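Local atomic coordinates of WAP, Kazal, immunoglobulin, Kunitz and NTR domain-containing protein 2 (Mus musculus, PDB entry 6MAA), a protein that inhibits the growth factors myostatin (GDF8) and GDF11, and probably also inhibits serine proteases and metalloproteases. Residues 21-29 with 36-45; 47-58 with 67-78. All coordinates share one frame; numbering follows the deposited sequence.

In this follistatin domain, one piece of a larger multidomain protein, the two contacts follow one another along the chain and sit on opposite sides of its centre, their centres about 23 Å apart. Both lie at the surface and each is closed by two disulfides, but the elements they join differ. Contact 1 ties a loop without regular structure to the hairpin of strands 34-39 and 42-47, using sulfur and apolar groups. Contact 2, in the Kazal-like part, holds the loop after that hairpin against helix 69-79, and there an asparagine at the helix start adds a polar core of side-chain-to-backbone hydrogen bonds. Four of its touching residues are buried; contact 1 has none.

Contact 1: residues 21-29 with 36-45; sequences MATCDHFMC and CDIWDGQPVC
The two disulfides Cys24-Cys36 and Cys29-Cys45 belong to the N-terminal, EGF-like subdomain of the follistatin domain. They pin the irregular segment 21-29 across the hairpin of strands 34-39 and 42-47, whose type I' turn runs from Trp39 to Gln42. Each strand receives one bridge: Cys24 reaches the first strand and Cys29 the second. Cys36 directs SG away from its own backbone N (chi1 180°) to meet Cys24 SG. Cys24 SG also lies 3.8 Å from CD1 of Ile38. The same CD1 packs on the backbone at Thr23, 3.7 Å from its C atom, while CG1 of Ile38 approaches Ala22 O. Beyond it, Ala22 CB rests 3.4 Å from Gly41 O at the hairpin turn.

A type I turn from Cys24 to Phe27 reverses the loop and brings the Phe27 ring over Pro43. With CG beside the backbone N (chi1 -66°), the ring offers one face to the proline, whose CG stands 3.7 Å from the ring centroid, only 13° off the normal, in a CH-pi contact. At the other end, Cys29 SG is bonded to Cys45 SG at 2.0 Å and also comes within 4.1 Å of Cys36 CB, so the two bridges are neighbours. Since hydrogen bonding between loop and hairpin is absent, covalent sulfur links and apolar packing fix how this loop lies on the strands.

Contact 2: residues 47-58 with 67-78; sequences CKDRCEKEPSFT and YNRCFMDAEACS. With NO3 (nitrate ion), chain D; NO3 (nitrate ion), chain C.
Asn68 meets the loop 47-58 with both N-H groups of its amide: ND2 donates to Glu54 O at 2.9 Å, almost straight at 173°, and to Glu52 O over the same distance but more bent. Both carbonyls lie near the amide plane, which fixes the flip of the group. CG sits between the backbone N and the carbonyl carbon (chi1 62°), and OD1 turns back to accept from Phe71 N as the N-cap of helix 69-79. Close by, Cys51 CB packs over one face of the Phe71 ring, 3.6 Å from its centroid, and SG lies over the same face before joining Cys70 SG; Glu52 O meets the ring edge. The ring of Tyr67 is packed just as closely: it lies alongside Pro55, with CE1 3.4 Å from Pro55 CA, and its OH brushes Lys53 CG.

As in Kazal inhibitors, an asparagine and disulfides hold the loop to the helix; Asn68 grips the carbonyls of Glu52 and Glu54, one before and one after the predicted reactive bond Lys53-Glu54. The second bridge, Cys47-Cys77, ties the loop's beginning to a later helical turn. Ser56 N donates to Tyr67 O at 2.9 Å. Thr58 CG2 touches Met72 SD, and both side chains also pack on Val85.

Outward the contact loosens. Beyond CG the lysine chain of Lys53 leads away. One nitrate, probably from the crystallisation liquor, accepts from Glu52 N; O3 of another accepts from Phe57 N at 2.8 Å, and this ion covers a face of the Phe57 ring. A water bridges Thr58 OG1 to Arg69 NE, and another donates to Asp73 OD2 and accepts only weakly from Lys48 NZ.

Contact 1: residues 21-29 with 36-45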
loop_
_atom_site.group_PDB
_atom_site.type_symbol
_atom_site.label_atom_id
_atom_site.label_comp_id
_atom_site.label_asym_id
_atom_site.label_seq_id
_atom_site.Cartn_x
_atom_site.Cartn_y
_atom_site.Cartn_z
ATOM N N MET A 21 3.746 23.761 0.638
ATOM C CA MET A 21 4.238 22.394 0.561
ATOM C C MET A 21 3.325 21.553 -0.326
ATOM O O MET A 21 2.131 21.832 -0.476
ATOM C CB MET A 21 4.284 21.768 1.950
ATOM C CG MET A 21 5.322 22.428 2.856
ATOM S SD MET A 21 5.530 21.610 4.443
ATOM C CE MET A 21 3.879 21.769 5.107
ATOM N N ALA A 22 3.905 20.514 -0.921
ATOM C CA ALA A 22 3.129 19.578 -1.722
ATOM C C ALA A 22 2.409 18.578 -0.826
ATOM O O ALA A 22 2.870 18.262 0.274
ATOM C CB ALA A 22 4.046 18.837 -2.694
ATOM N N THR A 23 1.269 18.071 -1.311
ATOM C CA THR A 23 0.450 17.128 -0.555
ATOM C C THR A 23 -0.078 16.021 -1.467
ATOM O O THR A 23 -0.156 16.172 -2.687
ATOM C CB THR A 23 -0.745 17.810 0.136
ATOM O OG1 THR A 23 -1.683 18.244 -0.856
ATOM C CG2 THR A 23 -0.303 19.002 0.985
ATOM N N CYS A 24 -0.475 14.911 -0.844
ATOM C CA CYS A 24 -0.919 13.705 -1.540
ATOM C C CYS A 24 -2.426 13.639 -1.799
ATOM O O CYS A 24 -2.875 12.681 -2.437
ATOM C CB CYS A 24 -0.501 12.459 -0.748
ATOM S SG CYS A 24 1.202 11.919 -1.042
ATOM N N ASP A 25 -3.206 14.632 -1.352
ATOM C CA ASP A 25 -4.669 14.533 -1.365
ATOM C C ASP A 25 -5.219 14.096 -2.719
ATOM O O ASP A 25 -6.091 13.224 -2.793
ATOM C CB ASP A 25 -5.293 15.876 -0.975
ATOM C CG ASP A 25 -4.885 16.332 0.407
ATOM O OD1 ASP A 25 -3.707 16.689 0.580
ATOM O OD2 ASP A 25 -5.740 16.334 1.315
ATOM N N HIS A 26 -4.755 14.723 -3.800
ATOM C CA HIS A 26 -5.307 14.478 -5.123
ATOM C C HIS A 26 -4.482 13.499 -5.947
ATOM O O HIS A 26 -4.577 13.503 -7.182
ATOM C CB HIS A 26 -5.541 15.792 -5.862
ATOM C CG HIS A 26 -6.663 16.594 -5.297
ATOM N ND1 HIS A 26 -7.969 16.149 -5.313
ATOM C CD2 HIS A 26 -6.690 17.807 -4.702
ATOM C CE1 HIS A 26 -8.748 17.055 -4.755
ATOM N NE2 HIS A 26 -7.998 18.075 -4.378
ATOM N N PHE A 27 -3.721 12.628 -5.290
ATOM C CA PHE A 27 -2.983 11.568 -5.951
ATOM C C PHE A 27 -3.432 10.221 -5.407
ATOM O O PHE A 27 -3.885 10.119 -4.265
ATOM C CB PHE A 27 -1.473 11.734 -5.740
ATOM C CG PHE A 27 -0.915 12.952 -6.409
ATOM C CD1 PHE A 27 -0.499 12.904 -7.729
ATOM C CD2 PHE A 27 -0.828 14.151 -5.728
ATOM C CE1 PHE A 27 0.007 14.038 -8.356
ATOM C CE2 PHE A 27 -0.333 15.283 -6.348
ATOM C CZ PHE A 27 0.092 15.227 -7.659
ATOM N N MET A 28 -3.309 9.195 -6.245
ATOM C CA MET A 28 -3.548 7.821 -5.837
ATOM C C MET A 28 -2.449 6.945 -6.408
ATOM O O MET A 28 -1.904 7.219 -7.479
ATOM C CB MET A 28 -4.916 7.331 -6.341
ATOM C CG MET A 28 -5.378 6.005 -5.744
ATOM S SD MET A 28 -7.013 5.538 -6.344
ATOM C CE MET A 28 -6.635 5.132 -8.044
ATOM N N CYS A 29 -2.127 5.883 -5.687
ATOM C CA CYS A 29 -1.135 4.911 -6.120
ATOM C C CYS A 29 -1.858 3.625 -6.493
ATOM O O CYS A 29 -2.519 3.015 -5.647
ATOM C CB CYS A 29 -0.124 4.673 -5.004
ATOM S SG CYS A 29 0.927 6.111 -4.704
ATOM N N CYS A 36 0.539 7.051 -1.281
ATOM C CA CYS A 36 1.275 8.245 -1.665
ATOM C C CYS A 36 2.012 8.815 -0.460
ATOM O O CYS A 36 1.503 8.803 0.666
ATOM C CB CYS A 36 0.304 9.279 -2.238
ATOM S SG CYS A 36 1.032 10.846 -2.769
ATOM N N ASP A 37 3.224 9.304 -0.710
ATOM C CA ASP A 37 4.028 10.043 0.254
ATOM C C ASP A 37 4.648 11.217 -0.494
ATOM O O ASP A 37 4.710 11.217 -1.726
ATOM C CB ASP A 37 5.131 9.134 0.843
ATOM C CG ASP A 37 5.686 9.630 2.183
ATOM O OD1 ASP A 37 5.295 10.708 2.679
ATOM O OD2 ASP A 37 6.535 8.915 2.747
ATOM N N ILE A 38 5.085 12.232 0.246
ATOM C CA ILE A 38 5.751 13.394 -0.336
ATOM C C ILE A 38 7.234 13.296 -0.006
ATOM O O ILE A 38 7.621 13.345 1.168
ATOM C CB ILE A 38 5.148 14.718 0.161
ATOM C CG1 ILE A 38 3.678 14.844 -0.258
ATOM C CG2 ILE A 38 5.963 15.911 -0.350
ATOM C CD1 ILE A 38 3.468 14.914 -1.749
ATOM N N TRP A 39 8.064 13.166 -1.041
ATOM C CA TRP A 39 9.513 13.132 -0.886
ATOM C C TRP A 39 10.136 14.202 -1.766
ATOM O O TRP A 39 9.853 14.265 -2.966
ATOM C CB TRP A 39 10.064 11.753 -1.257
ATOM C CG TRP A 39 10.082 10.820 -0.095
ATOM C CD1 TRP A 39 9.020 10.135 0.423
ATOM C CD2 TRP A 39 11.217 10.475 0.712
ATOM N NE1 TRP A 39 9.425 9.383 1.500
ATOM C CE2 TRP A 39 10.769 9.572 1.695
ATOM C CE3 TRP A 39 12.567 10.835 0.691
ATOM C CZ2 TRP A 39 11.625 9.028 2.656
ATOM C CZ3 TRP A 39 13.414 10.295 1.645
ATOM C CH2 TRP A 39 12.939 9.402 2.612
ATOM N N ASP A 40 10.988 15.036 -1.166
ATOM C CA ASP A 40 11.615 16.154 -1.873
ATOM C C ASP A 40 10.582 16.983 -2.634
ATOM O O ASP A 40 10.798 17.401 -3.772
ATOM C CB ASP A 40 12.754 15.686 -2.781
ATOM C CG ASP A 40 13.883 15.059 -2.003
ATOM O OD1 ASP A 40 14.021 15.396 -0.813
ATOM O OD2 ASP A 40 14.632 14.242 -2.577
ATOM N N GLY A 41 9.435 17.206 -1.998
ATOM C CA GLY A 41 8.422 18.056 -2.574
ATOM C C GLY A 41 7.627 17.462 -3.712
ATOM O O GLY A 41 6.938 18.218 -4.408
ATOM N N GLN A 42 7.690 16.150 -3.932
ATOM C CA GLN A 42 6.943 15.510 -5.005
ATOM C C GLN A 42 6.229 14.273 -4.495
ATOM O O GLN A 42 6.751 13.552 -3.633
ATOM C CB GLN A 42 7.869 15.090 -6.159
ATOM C CG GLN A 42 8.685 16.230 -6.751
ATOM C CD GLN A 42 9.471 15.806 -7.975
ATOM O OE1 GLN A 42 9.013 15.969 -9.106
ATOM N NE2 GLN A 42 10.656 15.253 -7.756
ATOM N N PRO A 43 5.039 13.979 -5.028
ATOM C CA PRO A 43 4.350 12.733 -4.670
ATOM C C PRO A 43 5.073 11.523 -5.241
ATOM O O PRO A 43 5.522 11.526 -6.391
ATOM C CB PRO A 43 2.967 12.898 -5.311
ATOM C CG PRO A 43 3.205 13.787 -6.472
ATOM C CD PRO A 43 4.268 14.768 -6.008
ATOM N N VAL A 44 5.183 10.482 -4.412
ATOM C CA VAL A 44 5.753 9.196 -4.793
ATOM C C VAL A 44 4.886 8.110 -4.167
ATOM O O VAL A 44 4.096 8.366 -3.258
ATOM C CB VAL A 44 7.223 9.051 -4.321
ATOM C CG1 VAL A 44 8.119 10.117 -4.957
ATOM C CG2 VAL A 44 7.302 9.118 -2.802
ATOM N N CYS A 45 5.036 6.882 -4.659
ATOM C CA CYS A 45 4.311 5.733 -4.126
ATOM C C CYS A 45 5.257 4.831 -3.346
ATOM O O CYS A 45 6.348 4.503 -3.827
ATOM C CB CYS A 45 3.636 4.944 -5.249
ATOM S SG CYS A 45 2.377 5.896 -6.100
#

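Contact 2: residues 47-58 with 67-78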
loop_
_atom_site.group_PDB
_atom_site.type_symbol
_atom_site.label_atom_id
_atom_site.label_comp_id
_atom_site.label_asym_id
_atom_site.label_seq_id
_atom_site.Cartn_x
_atom_site.Cartn_y
_atom_site.Cartn_z
ATOM N N CYS A 47 5.344 1.411 -0.276
ATOM C CA CYS A 47 4.608 0.337 0.376
ATOM C C CYS A 47 4.361 0.662 1.847
ATOM O O CYS A 47 5.262 1.117 2.556
ATOM C CB CYS A 47 5.377 -0.980 0.261
ATOM S SG CYS A 47 5.624 -1.580 -1.438
ATOM N N LYS A 48 3.135 0.393 2.313
ATOM C CA LYS A 48 2.758 0.740 3.686
ATOM C C LYS A 48 3.478 -0.128 4.721
ATOM O O LYS A 48 4.033 0.389 5.698
ATOM C CB LYS A 48 1.239 0.648 3.851
ATOM C CG LYS A 48 0.490 1.763 3.153
ATOM C CD LYS A 48 -1.014 1.591 3.266
ATOM C CE LYS A 48 -1.522 0.513 2.318
ATOM N NZ LYS A 48 -3.012 0.464 2.266
ATOM N N ASP A 49 3.444 -1.446 4.548
ATOM C CA ASP A 49 4.213 -2.380 5.384
ATOM C C ASP A 49 3.886 -2.283 6.876
ATOM O O ASP A 49 4.772 -2.390 7.726
ATOM C CB ASP A 49 5.719 -2.239 5.163
ATOM C CG ASP A 49 6.201 -2.988 3.956
ATOM O OD1 ASP A 49 5.504 -3.925 3.520
ATOM O OD2 ASP A 49 7.288 -2.638 3.452
ATOM N N ARG A 50 2.610 -2.118 7.212
ATOM C CA ARG A 50 2.213 -2.063 8.616
ATOM C C ARG A 50 0.826 -2.666 8.725
ATOM O O ARG A 50 -0.116 -2.134 8.132
ATOM C CB ARG A 50 2.212 -0.621 9.139
ATOM C CG ARG A 50 1.815 -0.503 10.614
ATOM C CD ARG A 50 1.946 0.927 11.141
ATOM N NE ARG A 50 0.997 1.830 10.498
ATOM C CZ ARG A 50 -0.173 2.196 11.017
ATOM N NH1 ARG A 50 -0.554 1.752 12.207
ATOM N NH2 ARG A 50 -0.964 3.018 10.342
ATOM N N CYS A 51 0.695 -3.758 9.478
ATOM C CA CYS A 51 -0.567 -4.483 9.544
ATOM C C CYS A 51 -0.838 -4.951 10.966
ATOM O O CYS A 51 0.086 -5.248 11.722
ATOM C CB CYS A 51 -0.518 -5.730 8.655
ATOM S SG CYS A 51 -0.300 -5.392 6.891
ATOM N N GLU A 52 -2.122 -5.057 11.309
ATOM C CA GLU A 52 -2.496 -5.643 12.589
ATOM C C GLU A 52 -2.256 -7.147 12.586
ATOM O O GLU A 52 -2.568 -7.842 11.612
ATOM C CB GLU A 52 -3.979 -5.414 12.860
ATOM C CG GLU A 52 -4.349 -3.970 13.076
ATOM C CD GLU A 52 -5.675 -3.822 13.777
ATOM O OE1 GLU A 52 -6.078 -4.766 14.486
ATOM O OE2 GLU A 52 -6.312 -2.764 13.617
ATOM N N LYS A 53 -1.741 -7.661 13.705
ATOM C CA LYS A 53 -1.662 -9.107 13.908
ATOM C C LYS A 53 -3.020 -9.638 14.369
ATOM O O LYS A 53 -3.204 -10.117 15.488
ATOM C CB LYS A 53 -0.551 -9.492 14.876
ATOM C CG LYS A 53 -0.204 -10.979 14.776
ATOM C CD LYS A 53 0.659 -11.467 15.920
ATOM C CE LYS A 53 -0.136 -11.563 17.202
ATOM N NZ LYS A 53 0.659 -12.225 18.273
ATOM N N GLU A 54 -3.985 -9.514 13.474
ATOM C CA GLU A 54 -5.351 -9.971 13.714
ATOM C C GLU A 54 -5.612 -11.016 12.646
ATOM O O GLU A 54 -5.664 -10.673 11.451
ATOM C CB GLU A 54 -6.315 -8.793 13.560
ATOM C CG GLU A 54 -7.747 -9.085 13.977
ATOM C CD GLU A 54 -7.856 -9.469 15.435
ATOM O OE1 GLU A 54 -8.079 -10.664 15.721
ATOM O OE2 GLU A 54 -7.691 -8.578 16.294
ATOM N N PRO A 55 -5.748 -12.294 13.001
ATOM C CA PRO A 55 -5.781 -13.336 11.969
ATOM C C PRO A 55 -7.091 -13.351 11.207
ATOM O O PRO A 55 -8.175 -13.271 11.786
ATOM C CB PRO A 55 -5.589 -14.632 12.766
ATOM C CG PRO A 55 -6.111 -14.311 14.120
ATOM C CD PRO A 55 -5.752 -12.864 14.358
ATOM N N SER A 56 -6.971 -13.455 9.890
ATOM C CA SER A 56 -8.095 -13.709 9.002
ATOM C C SER A 56 -7.486 -14.368 7.775
ATOM O O SER A 56 -7.188 -13.704 6.776
ATOM C CB SER A 56 -8.804 -12.402 8.647
ATOM O OG SER A 56 -10.029 -12.655 7.989
ATOM N N PHE A 57 -7.225 -15.667 7.880
ATOM C CA PHE A 57 -6.372 -16.337 6.908
ATOM C C PHE A 57 -6.958 -16.198 5.512
ATOM O O PHE A 57 -8.159 -16.411 5.306
ATOM C CB PHE A 57 -6.225 -17.807 7.280
ATOM C CG PHE A 57 -5.684 -18.034 8.663
ATOM C CD1 PHE A 57 -4.702 -17.208 9.197
ATOM C CD2 PHE A 57 -6.173 -19.073 9.440
ATOM C CE1 PHE A 57 -4.209 -17.425 10.473
ATOM C CE2 PHE A 57 -5.687 -19.291 10.710
ATOM C CZ PHE A 57 -4.701 -18.474 11.228
ATOM N N THR A 58 -6.106 -15.842 4.551
ATOM C CA THR A 58 -6.554 -15.436 3.221
ATOM C C THR A 58 -5.774 -16.217 2.176
ATOM O O THR A 58 -4.559 -16.040 2.050
ATOM C CB THR A 58 -6.329 -13.933 3.030
ATOM O OG1 THR A 58 -7.077 -13.204 4.012
ATOM C CG2 THR A 58 -6.762 -13.501 1.638
ATOM N N TYR A 67 -1.635 -14.119 6.400
ATOM C CA TYR A 67 -2.187 -14.034 7.749
ATOM C C TYR A 67 -3.481 -13.220 7.780
ATOM O O TYR A 67 -4.412 -13.549 8.529
ATOM C CB TYR A 67 -1.122 -13.449 8.682
ATOM C CG TYR A 67 -1.434 -13.536 10.155
ATOM C CD1 TYR A 67 -2.158 -12.531 10.791
ATOM C CD2 TYR A 67 -0.992 -14.615 10.922
ATOM C CE1 TYR A 67 -2.432 -12.596 12.148
ATOM C CE2 TYR A 67 -1.269 -14.691 12.280
ATOM C CZ TYR A 67 -1.992 -13.676 12.884
ATOM O OH TYR A 67 -2.280 -13.737 14.229
ATOM N N ASN A 68 -3.555 -12.155 6.980
ATOM C CA ASN A 68 -4.796 -11.435 6.703
ATOM C C ASN A 68 -4.614 -10.681 5.388
ATOM O O ASN A 68 -3.572 -10.779 4.738
ATOM C CB ASN A 68 -5.241 -10.542 7.873
ATOM C CG ASN A 68 -4.245 -9.443 8.197
ATOM O OD1 ASN A 68 -3.578 -8.907 7.314
ATOM N ND2 ASN A 68 -4.146 -9.104 9.479
ATOM N N ARG A 69 -5.646 -9.937 4.988
ATOM C CA ARG A 69 -5.590 -9.239 3.705
ATOM C C ARG A 69 -4.519 -8.160 3.685
ATOM O O ARG A 69 -3.926 -7.897 2.633
ATOM C CB ARG A 69 -6.947 -8.623 3.379
ATOM C CG ARG A 69 -8.011 -9.646 3.066
ATOM C CD ARG A 69 -9.224 -8.969 2.484
ATOM N NE ARG A 69 -10.289 -9.919 2.202
ATOM C CZ ARG A 69 -11.259 -9.696 1.324
ATOM N NH1 ARG A 69 -11.275 -8.562 0.638
ATOM N NH2 ARG A 69 -12.198 -10.608 1.119
ATOM N N CYS A 70 -4.274 -7.509 4.820
ATOM C CA CYS A 70 -3.220 -6.504 4.867
ATOM C C CYS A 70 -1.854 -7.123 4.572
ATOM O O CYS A 70 -1.052 -6.548 3.827
ATOM C CB CYS A 70 -3.247 -5.798 6.223
ATOM S SG CYS A 70 -2.062 -4.449 6.419
ATOM N N PHE A 71 -1.575 -8.308 5.125
ATOM C CA PHE A 71 -0.312 -8.970 4.807
ATOM C C PHE A 71 -0.259 -9.409 3.345
ATOM O O PHE A 71 0.802 -9.344 2.712
ATOM C CB PHE A 71 -0.032 -10.116 5.783
ATOM C CG PHE A 71 0.299 -9.641 7.181
ATOM C CD1 PHE A 71 1.553 -9.124 7.472
ATOM C CD2 PHE A 71 -0.656 -9.674 8.188
ATOM C CE1 PHE A 71 1.855 -8.661 8.745
ATOM C CE2 PHE A 71 -0.361 -9.225 9.461
ATOM C CZ PHE A 71 0.895 -8.711 9.739
ATOM N N MET A 72 -1.393 -9.832 2.779
ATOM C CA MET A 72 -1.435 -10.119 1.347
ATOM C C MET A 72 -1.081 -8.877 0.532
ATOM O O MET A 72 -0.256 -8.939 -0.389
ATOM C CB MET A 72 -2.819 -10.639 0.956
ATOM C CG MET A 72 -2.948 -11.017 -0.511
ATOM S SD MET A 72 -4.637 -11.407 -1.014
ATOM C CE MET A 72 -5.394 -9.782 -0.915
ATOM N N ASP A 73 -1.683 -7.731 0.876
ATOM C CA ASP A 73 -1.399 -6.490 0.158
ATOM C C ASP A 73 0.070 -6.108 0.277
ATOM O O ASP A 73 0.659 -5.568 -0.670
ATOM C CB ASP A 73 -2.237 -5.345 0.728
ATOM C CG ASP A 73 -3.708 -5.441 0.386
ATOM O OD1 ASP A 73 -4.100 -6.271 -0.458
ATOM O OD2 ASP A 73 -4.475 -4.651 0.975
ATOM N N ALA A 74 0.665 -6.336 1.451
ATOM C CA ALA A 74 2.064 -5.971 1.654
ATOM C C ALA A 74 2.980 -6.818 0.782
ATOM O O ALA A 74 3.955 -6.308 0.218
ATOM C CB ALA A 74 2.441 -6.090 3.131
ATOM N N GLU A 75 2.662 -8.104 0.629
ATOM C CA GLU A 75 3.449 -8.950 -0.260
ATOM C C GLU A 75 3.273 -8.532 -1.714
ATOM O O GLU A 75 4.250 -8.490 -2.475
ATOM C CB GLU A 75 3.083 -10.419 -0.064
ATOM C CG GLU A 75 3.895 -11.380 -0.921
ATOM C CD GLU A 75 5.363 -11.496 -0.504
ATOM O OE1 GLU A 75 6.075 -12.307 -1.125
ATOM O OE2 GLU A 75 5.815 -10.792 0.428
ATOM N N ALA A 76 2.039 -8.216 -2.116
ATOM C CA ALA A 76 1.802 -7.715 -3.467
ATOM C C ALA A 76 2.648 -6.478 -3.743
ATOM O O ALA A 76 3.293 -6.374 -4.791
ATOM C CB ALA A 76 0.321 -7.402 -3.658
ATOM N N CYS A 77 2.669 -5.533 -2.800
ATOM C CA CYS A 77 3.440 -4.311 -3.005
ATOM C C CYS A 77 4.929 -4.614 -3.088
ATOM O O CYS A 77 5.642 -4.049 -3.927
ATOM C CB CYS A 77 3.150 -3.318 -1.879
ATOM S SG CYS A 77 3.748 -1.655 -2.227
ATOM N N SER A 78 5.415 -5.511 -2.226
ATOM C CA SER A 78 6.835 -5.846 -2.217
ATOM C C SER A 78 7.270 -6.425 -3.558
ATOM O O SER A 78 8.384 -6.157 -4.032
ATOM C CB SER A 78 7.108 -6.834 -1.081
ATOM O OG SER A 78 8.459 -7.236 -1.053
HETATM N N NO3 D . -8.801 -17.206 10.600
HETATM O O1 NO3 D . -9.308 -18.182 11.235
HETATM O O2 NO3 D . -8.036 -16.402 11.196
HETATM O O3 NO3 D . -9.075 -17.049 9.380
HETATM N N NO3 C . -4.848 -4.699 9.040
HETATM O O1 NO3 C . -4.541 -5.910 9.180
HETATM O O2 NO3 C . -4.212 -3.818 9.672
HETATM O O3 NO3 C . -5.801 -4.374 8.271
HETATM O O HOH W 1 -3.200 -2.883 2.556
HETATM O O HOH W 2 -9.692 -12.495 3.687
#